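Side-chain contacts in SusD homolog (Bacteroides thetaiotaomicron, PDB 4MRU), which probably binds mucin O-glycans for uptake, as a SusD-like outer-membrane lipoprotein built on a largely helical, TPR-like fold: residues 338-343 / 406-411; 207-212 / 434-439; 203-208 / 427-432; 325-330 / 356-361. All coordinates share one frame; numbering follows the deposited sequence. Where two conformers were deposited one is given.

Interaction 1 (338-343 / 406-411); sequences ALRKWN and QAFEEN
Leu339 and Arg340 meet the ring of Phe408 in a mainly apolar contact that joins the C-terminal end of helix 327-339 to the first turn of helix 408-423 in the TPR-like fold. The first helix closes in a Schellman motif at Lys341; the second starts after its N-cap residue, Ala407. The Phe408 ring swings out trans to the amide nitrogen (chi1 -179°), which carries it across to the other helix end. A branched leucine suits the place because it offers more than one surface: Leu339 CG lies 3.7 Å from Phe408 CE1, while Leu339 CD2 makes an off-centre CH-pi contact, 4.2 Å from the ring centroid. That same methyl reaches Asn411 CB at 4.0 Å. Asn411 turns its amide elsewhere, to the carbonyls of Asn401 and Gly404 and to Arg414. Arginine combines an aliphatic shaft with a charged head, and Arg340 uses both: its CG lies at the edge of the Phe408 ring, in plane, and its guanidinium is tied to Glu336 and to the hydroxyl of Tyr212. The planes of guanidinium and ring stand 69° apart, so the ring presents a corner to one guanidinium face, with Phe408 CZ 3.7 Å from Arg340 NH1.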
# COMPACT_ATOMS: atom_id res chain seq x y z
N ALA A 338 -7.86 -12.55 14.15
CA ALA A 338 -7.93 -13.50 15.22
C ALA A 338 -7.74 -12.81 16.60
O ALA A 338 -8.46 -13.11 17.55
CB ALA A 338 -6.91 -14.62 15.02
N LEU A 339 -6.81 -11.86 16.66
CA LEU A 339 -6.59 -11.09 17.85
C LEU A 339 -7.85 -10.32 18.23
O LEU A 339 -8.13 -10.14 19.40
CB LEU A 339 -5.42 -10.14 17.63
CG LEU A 339 -4.87 -9.53 18.90
CD1 LEU A 339 -4.18 -10.55 19.82
CD2 LEU A 339 -3.88 -8.44 18.53
N ARG A 340 -8.64 -9.92 17.23
CA ARG A 340 -9.88 -9.19 17.44
C ARG A 340 -11.07 -10.13 17.70
O ARG A 340 -12.21 -9.68 17.81
CB ARG A 340 -10.19 -8.28 16.23
CG ARG A 340 -9.24 -7.12 16.02
CD ARG A 340 -9.57 -6.32 14.78
NE ARG A 340 -8.57 -5.29 14.58
CZ ARG A 340 -8.51 -4.16 15.30
NH1 ARG A 340 -9.38 -3.90 16.27
NH2 ARG A 340 -7.54 -3.32 15.09
N LYS A 341 -10.81 -11.43 17.77
CA LYS A 341 -11.81 -12.46 18.02
C LYS A 341 -12.72 -12.65 16.80
O LYS A 341 -13.80 -13.16 16.92
CB LYS A 341 -12.65 -12.15 19.30
CG LYS A 341 -11.79 -11.93 20.56
CD LYS A 341 -12.55 -12.03 21.88
CE LYS A 341 -13.33 -10.77 22.24
NZ LYS A 341 -12.49 -9.76 22.94
N TRP A 342 -12.26 -12.27 15.61
CA TRP A 342 -12.99 -12.63 14.40
C TRP A 342 -12.62 -14.09 14.07
O TRP A 342 -11.51 -14.55 14.42
CB TRP A 342 -12.59 -11.76 13.23
CG TRP A 342 -12.94 -10.33 13.35
CD1 TRP A 342 -13.38 -9.69 14.46
CD2 TRP A 342 -12.79 -9.35 12.36
NE1 TRP A 342 -13.58 -8.36 14.21
CE2 TRP A 342 -13.22 -8.12 12.91
CE3 TRP A 342 -12.37 -9.38 11.03
CZ2 TRP A 342 -13.25 -6.96 12.19
CZ3 TRP A 342 -12.40 -8.22 10.32
CH2 TRP A 342 -12.84 -7.03 10.89
N ASN A 343 -13.52 -14.79 13.40
CA ASN A 343 -13.25 -16.20 13.10
C ASN A 343 -12.40 -16.33 11.83
O ASN A 343 -12.94 -16.35 10.71
CB ASN A 343 -14.53 -17.00 13.01
CG ASN A 343 -14.26 -18.48 12.82
OD1 ASN A 343 -13.11 -18.93 12.77
ND2 ASN A 343 -15.32 -19.25 12.68
N GLN A 406 -4.68 -9.90 26.00
CA GLN A 406 -4.37 -9.05 27.18
C GLN A 406 -3.16 -8.13 26.97
O GLN A 406 -2.83 -7.34 27.85
CB GLN A 406 -4.15 -9.90 28.42
CG GLN A 406 -5.42 -10.36 29.08
CD GLN A 406 -6.15 -11.44 28.32
OE1 GLN A 406 -5.58 -12.19 27.56
NE2 GLN A 406 -7.44 -11.54 28.56
N ALA A 407 -2.50 -8.24 25.82
CA ALA A 407 -1.54 -7.25 25.36
C ALA A 407 -1.93 -6.85 23.96
O ALA A 407 -1.15 -6.97 23.02
CB ALA A 407 -0.10 -7.78 25.39
N PHE A 408 -3.17 -6.41 23.81
CA PHE A 408 -3.77 -6.25 22.50
C PHE A 408 -2.96 -5.29 21.65
O PHE A 408 -2.61 -5.61 20.53
CB PHE A 408 -5.24 -5.77 22.59
CG PHE A 408 -5.89 -5.62 21.24
CD1 PHE A 408 -6.53 -6.69 20.64
CD2 PHE A 408 -5.83 -4.41 20.55
CE1 PHE A 408 -7.06 -6.57 19.36
CE2 PHE A 408 -6.40 -4.28 19.29
CZ PHE A 408 -7.01 -5.36 18.69
N GLU A 409 -2.72 -4.08 22.16
CA GLU A 409 -2.12 -3.06 21.30
C GLU A 409 -0.69 -3.43 20.98
O GLU A 409 -0.24 -3.18 19.88
CB GLU A 409 -2.17 -1.65 21.93
CG GLU A 409 -3.56 -1.01 21.88
CD GLU A 409 -4.07 -0.71 20.47
OE1 GLU A 409 -3.27 -0.37 19.57
OE2 GLU A 409 -5.31 -0.79 20.27
N GLU A 410 0.01 -4.05 21.93
CA GLU A 410 1.38 -4.46 21.65
C GLU A 410 1.44 -5.56 20.57
O GLU A 410 2.31 -5.52 19.67
CB GLU A 410 2.10 -4.92 22.92
CG GLU A 410 3.59 -5.18 22.72
CD GLU A 410 4.25 -5.92 23.89
OE1 GLU A 410 4.38 -5.28 24.96
OE2 GLU A 410 4.66 -7.11 23.73
N ASN A 411 0.54 -6.54 20.64
CA ASN A 411 0.58 -7.60 19.68
C ASN A 411 0.10 -7.08 18.31
O ASN A 411 0.59 -7.50 17.29
CB ASN A 411 -0.23 -8.85 20.16
CG ASN A 411 0.60 -9.76 21.07
OD1 ASN A 411 1.81 -9.91 20.88
ND2 ASN A 411 -0.04 -10.34 22.06

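Interaction 2 (207-212 / 434-439); sequences AMRLCY and HRRTGY
Arg436 reaches Met208 and Cys211 because its CG is anti to the backbone N (chi1 -178°) and the chain then bends at chi3 (67°), laying the guanidinium beside the end of helix 192-209. Cys211 turns SG between its own backbone N and carbonyl carbon (chi1 75°), which places the sulfur at the guanidinium edge, 3.2 Å from Arg436 NH1. Met208 O lies over one face, 3.3 Å from Arg436 NH1, but the angle is too poor for a hydrogen bond. Thr437 CG2 covers the opposite face centrally, 3.5 Å above the plane. Farther back, Arg436 CD packs on Arg209 O at 3.2 Å, and Arg436 CG sits in the plane of the Tyr212 ring at its edge, 3.8 Å from Tyr212 CD2. The charge is answered from outside, by Glu433 at NH2 and Glu336 at NH1, so a long cationic residue suits this buried place. A leucine here would probably leave Glu433 and Glu336 without this cationic mate and open a gap beneath Cys211 and Met208. Beyond the contact, Tyr439 N donates to Thr437 OG1 at 3.1 Å. Two helix ends thus meet around an arginine, and helix 427-437 finishes in an ST turn that spans Gly438, a residue of positive phi.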
# COMPACT_ATOMS: atom_id res chain seq x y z
N ALA A 207 -12.12 -5.39 4.40
CA ALA A 207 -12.85 -5.58 5.65
C ALA A 207 -12.04 -5.09 6.85
O ALA A 207 -12.56 -4.39 7.72
CB ALA A 207 -13.26 -7.04 5.82
N MSE A 208 -10.76 -5.47 6.94
CA MSE A 208 -9.96 -5.11 8.12
C MSE A 208 -9.80 -3.60 8.21
O MSE A 208 -9.82 -3.03 9.29
CB MSE A 208 -8.58 -5.80 8.06
CG MSE A 208 -7.89 -5.81 9.41
SE MSE A 208 -8.86 -6.95 10.72
CE MSE A 208 -8.87 -8.60 9.70
N ARG A 209 -9.79 -2.94 7.06
CA ARG A 209 -9.64 -1.50 6.95
C ARG A 209 -10.75 -0.79 7.69
O ARG A 209 -10.50 0.28 8.22
CB ARG A 209 -9.63 -1.04 5.48
CG ARG A 209 -9.16 0.40 5.32
CD ARG A 209 -7.62 0.55 5.23
NE ARG A 209 -7.20 0.23 3.87
CZ ARG A 209 -6.24 -0.60 3.50
NH1 ARG A 209 -5.47 -1.25 4.37
NH2 ARG A 209 -6.04 -0.75 2.19
N LEU A 210 -11.94 -1.40 7.75
CA LEU A 210 -13.10 -0.75 8.33
C LEU A 210 -13.41 -1.16 9.78
O LEU A 210 -14.51 -0.86 10.31
CB LEU A 210 -14.35 -1.04 7.47
CG LEU A 210 -14.21 -0.84 5.96
CD1 LEU A 210 -15.57 -1.00 5.30
CD2 LEU A 210 -13.60 0.51 5.63
N CYS A 211 -12.43 -1.73 10.46
CA CYS A 211 -12.70 -2.30 11.79
C CYS A 211 -12.94 -1.21 12.87
O CYS A 211 -13.47 -1.51 13.94
CB CYS A 211 -11.60 -3.28 12.18
SG CYS A 211 -10.09 -2.41 12.65
N TYR A 212 -12.63 0.05 12.59
CA TYR A 212 -12.89 1.12 13.53
C TYR A 212 -14.13 1.95 13.17
O TYR A 212 -14.39 2.98 13.81
CB TYR A 212 -11.65 2.04 13.68
CG TYR A 212 -10.47 1.32 14.28
CD1 TYR A 212 -10.47 0.93 15.61
CD2 TYR A 212 -9.29 1.07 13.53
CE1 TYR A 212 -9.38 0.28 16.17
CE2 TYR A 212 -8.22 0.42 14.09
CZ TYR A 212 -8.26 0.05 15.43
OH TYR A 212 -7.19 -0.60 15.98
N HIS A 434 -0.80 2.25 8.49
CA HIS A 434 -0.20 3.13 9.48
C HIS A 434 -1.21 4.17 9.95
O HIS A 434 -1.38 4.39 11.14
CB HIS A 434 1.10 3.81 8.95
CG HIS A 434 1.61 4.88 9.87
ND1 HIS A 434 2.37 4.61 10.98
CD2 HIS A 434 1.36 6.21 9.90
CE1 HIS A 434 2.58 5.72 11.66
NE2 HIS A 434 2.02 6.72 11.01
N ARG A 435 -1.93 4.76 9.02
CA ARG A 435 -3.04 5.64 9.41
C ARG A 435 -4.13 4.94 10.27
O ARG A 435 -4.63 5.50 11.25
CB ARG A 435 -3.66 6.25 8.16
CG ARG A 435 -2.74 7.26 7.49
CD ARG A 435 -3.40 7.87 6.25
NE ARG A 435 -3.41 6.92 5.15
CZ ARG A 435 -4.19 7.00 4.07
NH1 ARG A 435 -5.06 7.98 3.95
NH2 ARG A 435 -4.11 6.06 3.13
N ARG A 436 -4.50 3.75 9.88
CA ARG A 436 -5.58 3.03 10.53
C ARG A 436 -5.22 2.64 11.96
O ARG A 436 -6.01 2.84 12.89
CB ARG A 436 -5.93 1.76 9.76
CG ARG A 436 -7.11 0.99 10.39
CD ARG A 436 -7.60 -0.13 9.49
NE ARG A 436 -6.60 -1.18 9.34
CZ ARG A 436 -6.45 -2.21 10.17
NH1 ARG A 436 -7.24 -2.38 11.20
NH2 ARG A 436 -5.46 -3.08 9.96
N THR A 437 -4.03 2.05 12.11
CA THR A 437 -3.67 1.41 13.36
C THR A 437 -2.71 2.19 14.19
O THR A 437 -2.57 1.90 15.37
CB THR A 437 -3.01 0.02 13.11
OG1 THR A 437 -1.72 0.19 12.51
CG2 THR A 437 -3.89 -0.84 12.21
N GLY A 438 -1.95 3.11 13.58
CA GLY A 438 -0.91 3.87 14.30
C GLY A 438 0.44 3.18 14.22
O GLY A 438 1.44 3.71 14.69
N TYR A 439 0.49 2.05 13.55
CA TYR A 439 1.70 1.26 13.46
C TYR A 439 2.15 0.95 12.01
O TYR A 439 1.36 1.03 11.07
CB TYR A 439 1.49 -0.07 14.18
CG TYR A 439 0.88 0.06 15.56
CD1 TYR A 439 1.47 0.87 16.53
CD2 TYR A 439 -0.25 -0.70 15.91
CE1 TYR A 439 0.92 0.98 17.81
CE2 TYR A 439 -0.81 -0.58 17.16
CZ TYR A 439 -0.22 0.27 18.10
OH TYR A 439 -0.75 0.35 19.35

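Interaction 3 (203-208 / 427-432); sequences QLRMAM and GIESWS. With EDO (1,2-ethanediol), chain E; EDO (1,2-ethanediol), chain F.
The guanidinium of Arg205 and the carboxylate of Glu429 lie stacked, their planes 18° apart, with Glu429 OE1 3.3 Å above the guanidinium plane and displaced from its centre. At the guanidinium edge, in plane, sits O1 of an ethanediol molecule probably left from the crystallisation liquor. Arg205 NH1 donates to this O1 at 2.9 Å, and Arg205 NH2 donates to O2 of the same diol at 3.1 Å. The link to Glu429 is of another kind: Arg205 NE and Glu429 OE1 are 3.5 Å apart, a salt bridge by charge alone, because no N-H points out of the plane at the oxygen. Both chains leave their helices with CG opposite the amide nitrogen, and bends at chi3 of Arg205 (-89°) and chi2 of Glu429 (62°) let them run antiparallel to one another until the flat groups overlap. The in-plane donors find other partners: NE pairs with Glu329 and NH1 with Gln119, while Glu429 OE1 takes a second cation, Arg209. Arginine suits this buried position because one group can serve stacked and in-plane partners at once. A methionine in its place would probably leave Glu329 without this positive mate and bare two neighbouring carboxylates, Glu329 and Glu429, to each other. Gln203 points elsewhere, its NE2 donating at 2.9 Å to O1 of a second ethanediol. The contact belongs to a buried charge network that bridges helices 192-209 and 427-437 in the helical SusD-like core.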
# COMPACT_ATOMS: atom_id res chain seq x y z
N GLN A 203 -11.03 -8.73 -0.38
CA GLN A 203 -12.18 -8.56 0.52
C GLN A 203 -11.72 -8.55 1.99
O GLN A 203 -12.19 -7.75 2.78
CB GLN A 203 -13.21 -9.65 0.34
CG GLN A 203 -13.96 -9.62 -0.97
CD GLN A 203 -14.77 -10.91 -1.20
OE1 GLN A 203 -14.30 -12.03 -0.93
NE2 GLN A 203 -16.00 -10.75 -1.69
N LEU A 204 -10.80 -9.43 2.33
CA LEU A 204 -10.25 -9.49 3.68
C LEU A 204 -9.51 -8.19 4.06
O LEU A 204 -9.69 -7.65 5.14
CB LEU A 204 -9.31 -10.69 3.79
CG LEU A 204 -8.59 -10.89 5.13
CD1 LEU A 204 -9.58 -11.01 6.27
CD2 LEU A 204 -7.70 -12.11 5.05
N ARG A 205 -8.67 -7.71 3.15
CA ARG A 205 -7.93 -6.48 3.38
C ARG A 205 -8.89 -5.30 3.62
O ARG A 205 -8.74 -4.56 4.55
CB ARG A 205 -7.07 -6.17 2.17
CG ARG A 205 -6.27 -4.90 2.32
CD ARG A 205 -5.76 -4.39 0.96
NE ARG A 205 -4.46 -4.96 0.64
CZ ARG A 205 -3.82 -4.74 -0.51
NH1 ARG A 205 -4.39 -3.97 -1.44
NH2 ARG A 205 -2.63 -5.28 -0.73
N MSE A 206 -9.87 -5.17 2.74
CA MSE A 206 -10.82 -4.07 2.82
C MSE A 206 -11.72 -4.18 4.03
O MSE A 206 -12.02 -3.17 4.66
CB MSE A 206 -11.66 -4.10 1.55
CG MSE A 206 -10.84 -3.66 0.34
SE MSE A 206 -11.93 -3.89 -1.30
CE MSE A 206 -13.68 -3.19 -0.68
N ALA A 207 -12.12 -5.39 4.40
CA ALA A 207 -12.85 -5.58 5.65
C ALA A 207 -12.04 -5.09 6.85
O ALA A 207 -12.56 -4.39 7.72
CB ALA A 207 -13.26 -7.04 5.82
N MSE A 208 -10.76 -5.47 6.94
CA MSE A 208 -9.96 -5.11 8.12
C MSE A 208 -9.80 -3.60 8.21
O MSE A 208 -9.82 -3.03 9.29
CB MSE A 208 -8.58 -5.80 8.06
CG MSE A 208 -7.89 -5.81 9.41
SE MSE A 208 -8.86 -6.95 10.72
CE MSE A 208 -8.87 -8.60 9.70
N GLY A 427 3.96 1.04 -0.56
CA GLY A 427 3.85 2.16 0.39
C GLY A 427 2.44 2.62 0.59
O GLY A 427 2.08 3.09 1.66
N ILE A 428 1.60 2.52 -0.46
CA ILE A 428 0.23 3.02 -0.31
C ILE A 428 -0.48 2.11 0.71
O ILE A 428 -1.12 2.59 1.66
CB ILE A 428 -0.55 3.11 -1.63
CG1 ILE A 428 0.08 4.15 -2.58
CG2 ILE A 428 -2.02 3.48 -1.37
CD1 ILE A 428 0.08 5.61 -2.10
N GLU A 429 -0.33 0.81 0.59
CA GLU A 429 -0.98 -0.08 1.57
C GLU A 429 -0.42 0.11 2.99
O GLU A 429 -1.21 0.16 3.94
CB GLU A 429 -0.83 -1.54 1.19
CG GLU A 429 -1.44 -2.52 2.19
CD GLU A 429 -2.96 -2.36 2.34
OE1 GLU A 429 -3.64 -1.70 1.52
OE2 GLU A 429 -3.50 -2.85 3.34
N SER A 430 0.90 0.23 3.13
CA SER A 430 1.54 0.45 4.42
C SER A 430 1.15 1.80 5.02
O SER A 430 0.96 1.95 6.22
CB SER A 430 3.05 0.32 4.28
OG SER A 430 3.42 -1.03 4.15
N TRP A 431 0.99 2.80 4.17
CA TRP A 431 0.53 4.10 4.65
C TRP A 431 -0.89 3.99 5.21
O TRP A 431 -1.17 4.55 6.28
CB TRP A 431 0.63 5.13 3.54
CG TRP A 431 0.12 6.50 3.90
CD1 TRP A 431 0.19 7.10 5.10
CD2 TRP A 431 -0.50 7.44 3.01
NE1 TRP A 431 -0.37 8.36 5.05
CE2 TRP A 431 -0.79 8.60 3.78
CE3 TRP A 431 -0.85 7.41 1.65
CZ2 TRP A 431 -1.40 9.73 3.24
CZ3 TRP A 431 -1.47 8.53 1.11
CH2 TRP A 431 -1.73 9.69 1.90
N SER A 432 -1.76 3.29 4.50
CA SER A 432 -3.14 3.15 4.95
C SER A 432 -3.16 2.43 6.25
O SER A 432 -3.87 2.81 7.15
CB SER A 432 -3.99 2.45 3.88
OG SER A 432 -4.07 3.26 2.75
C1 EDO E . -17.96 -13.79 -1.33
O1 EDO E . -17.35 -13.18 -2.47
C2 EDO E . -16.91 -14.60 -0.61
O2 EDO E . -16.11 -13.66 0.10
C1 EDO F . -3.27 -3.88 -4.62
O1 EDO F . -3.52 -2.67 -3.89
C2 EDO F . -1.79 -3.93 -4.69
O2 EDO F . -1.40 -4.06 -3.33

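Interaction 4 (325-330 / 356-361); sequences MTASEV and VKLSFE
Ser328 and Leu358 face each other where two helices come very close, their CA atoms 5.2 Å apart. Small side chains make that possible: Ser328 CB is 4.1 Å from Leu358 CB, and Ala327 offers just a methyl, its CB 3.8 Å from Leu358 CD1. Leu358 swings CG anti to its carbonyl carbon (chi1 -73°), and from there CD1 also rests against Ala327 O at 3.6 Å. Next to it, Ser328 OG lies alongside Ser359 CB at 3.5 Å. No hydrogen bond crosses between these segments, yet the buried hydroxyls are provided for. Ser328 OG, in the conformer described, bonds to the carbonyl of Gly355, one residue before 356-361, so a serine both fits the narrow interface and grips the facing helix. Ser359 OG instead accepts from Arg275. Around this first shell, Ala422 of helix 408-423 touches both serines. The start of the first helix is fixed by Thr326 at its N-cap, where OG1 accepts from Glu329 N at 3.2 Å with an N-H...O angle of 165°, and Asn238 receives the N-H of Ala327. Helices 327-339 and 348-363, successive in the chain and running in roughly opposite directions here, thus pack as an antiparallel helix pair, the building pattern of TPR-like folds.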
# COMPACT_ATOMS: atom_id res chain seq x y z
N MSE A 325 -0.38 -8.68 -3.86
CA MSE A 325 -0.87 -9.27 -2.62
C MSE A 325 -0.20 -10.59 -2.43
O MSE A 325 -0.14 -11.40 -3.33
CB MSE A 325 -2.39 -9.44 -2.70
CG MSE A 325 -2.83 -10.19 -1.44
SE MSE A 325 -3.79 -9.22 -0.05
CE MSE A 325 -4.97 -8.21 -1.29
N THR A 326 0.32 -10.79 -1.21
CA THR A 326 1.03 -12.01 -0.89
C THR A 326 0.41 -12.80 0.26
O THR A 326 -0.37 -12.30 1.08
CB THR A 326 2.46 -11.72 -0.46
OG1 THR A 326 2.43 -11.04 0.82
CG2 THR A 326 3.20 -10.93 -1.52
N ALA A 327 0.77 -14.06 0.28
CA ALA A 327 0.40 -14.96 1.39
C ALA A 327 0.80 -14.40 2.73
O ALA A 327 0.05 -14.53 3.68
CB ALA A 327 1.02 -16.32 1.18
N SER A 328 1.96 -13.77 2.84
CA SER A 328 2.38 -13.16 4.11
C SER A 328 1.39 -12.09 4.56
O SER A 328 0.95 -12.07 5.71
CB SER A 328 3.77 -12.54 4.00
OG SER A 328 4.17 -11.96 5.22
N GLU A 329 0.98 -11.22 3.65
CA GLU A 329 0.03 -10.14 4.01
C GLU A 329 -1.29 -10.73 4.50
O GLU A 329 -1.86 -10.32 5.53
CB GLU A 329 -0.24 -9.18 2.84
CG GLU A 329 -1.28 -8.09 3.20
CD GLU A 329 -1.78 -7.16 2.06
OE1 GLU A 329 -1.23 -7.14 0.94
OE2 GLU A 329 -2.77 -6.43 2.31
N VAL A 330 -1.77 -11.76 3.80
CA VAL A 330 -3.03 -12.43 4.18
C VAL A 330 -2.92 -13.08 5.57
O VAL A 330 -3.81 -12.95 6.38
CB VAL A 330 -3.42 -13.47 3.11
CG1 VAL A 330 -4.52 -14.41 3.60
CG2 VAL A 330 -3.90 -12.74 1.88
N VAL A 356 5.37 -14.25 9.03
CA VAL A 356 6.78 -13.96 9.00
C VAL A 356 7.50 -15.04 8.16
O VAL A 356 8.36 -14.75 7.32
CB VAL A 356 7.38 -13.90 10.42
CG1 VAL A 356 8.89 -13.75 10.36
CG2 VAL A 356 6.78 -12.74 11.20
N LYS A 357 7.18 -16.28 8.44
CA LYS A 357 7.78 -17.43 7.71
C LYS A 357 7.55 -17.35 6.19
O LYS A 357 8.46 -17.64 5.39
CB LYS A 357 7.28 -18.74 8.27
CG LYS A 357 7.94 -19.07 9.62
CD LYS A 357 7.49 -20.43 10.18
CE LYS A 357 6.03 -20.38 10.58
NZ LYS A 357 5.68 -21.50 11.51
N LEU A 358 6.33 -17.04 5.81
CA LEU A 358 5.97 -16.86 4.42
C LEU A 358 6.74 -15.73 3.78
O LEU A 358 7.14 -15.85 2.63
CB LEU A 358 4.47 -16.58 4.27
CG LEU A 358 3.58 -17.78 4.50
CD1 LEU A 358 2.13 -17.36 4.65
CD2 LEU A 358 3.71 -18.80 3.38
N SER A 359 6.90 -14.60 4.47
CA SER A 359 7.69 -13.51 3.90
C SER A 359 9.15 -13.93 3.72
O SER A 359 9.75 -13.64 2.70
CB SER A 359 7.60 -12.26 4.75
OG SER A 359 8.49 -11.27 4.34
N PHE A 360 9.77 -14.55 4.72
CA PHE A 360 11.14 -15.08 4.51
C PHE A 360 11.21 -16.02 3.31
O PHE A 360 12.14 -15.93 2.45
CB PHE A 360 11.66 -15.84 5.76
CG PHE A 360 12.23 -14.95 6.85
CD1 PHE A 360 11.47 -13.92 7.39
CD2 PHE A 360 13.54 -15.16 7.33
CE1 PHE A 360 11.97 -13.16 8.41
CE2 PHE A 360 14.03 -14.39 8.37
CZ PHE A 360 13.27 -13.37 8.89
N GLU A 361 10.26 -16.93 3.24
CA GLU A 361 10.25 -17.89 2.16
C GLU A 361 10.13 -17.14 0.81
O GLU A 361 10.84 -17.47 -0.14
CB GLU A 361 9.12 -18.91 2.34
CG GLU A 361 8.95 -19.87 1.15
CD GLU A 361 7.71 -20.77 1.24
OE1 GLU A 361 7.78 -21.83 1.89
OE2 GLU A 361 6.66 -20.39 0.70

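How the interactions relate
From the N terminus, the end of helix 192-209 comes first and opens two long loops: interaction 3 closes one at 427-432, and interaction 2, which shares Ala207 and Met208 with it, closes the other at 434-439. Interactions 4 and 1 are nested inside both. They leave opposite ends of helix 327-339 and cross: interaction 4 returns at 356-361, within helix 348-363, after interaction 1 has begun, and interaction 1 returns later at 406-411. Polar bridges knit the set together. Charged pairs connect interaction 3 with interactions 2 and 4, and Tyr439 of interaction 2 probably hydrogen-bonds to Glu409 of interaction 1. Helices 192-209, 327-339, 348-363, 408-423 and 427-437 are thereby tied into one body.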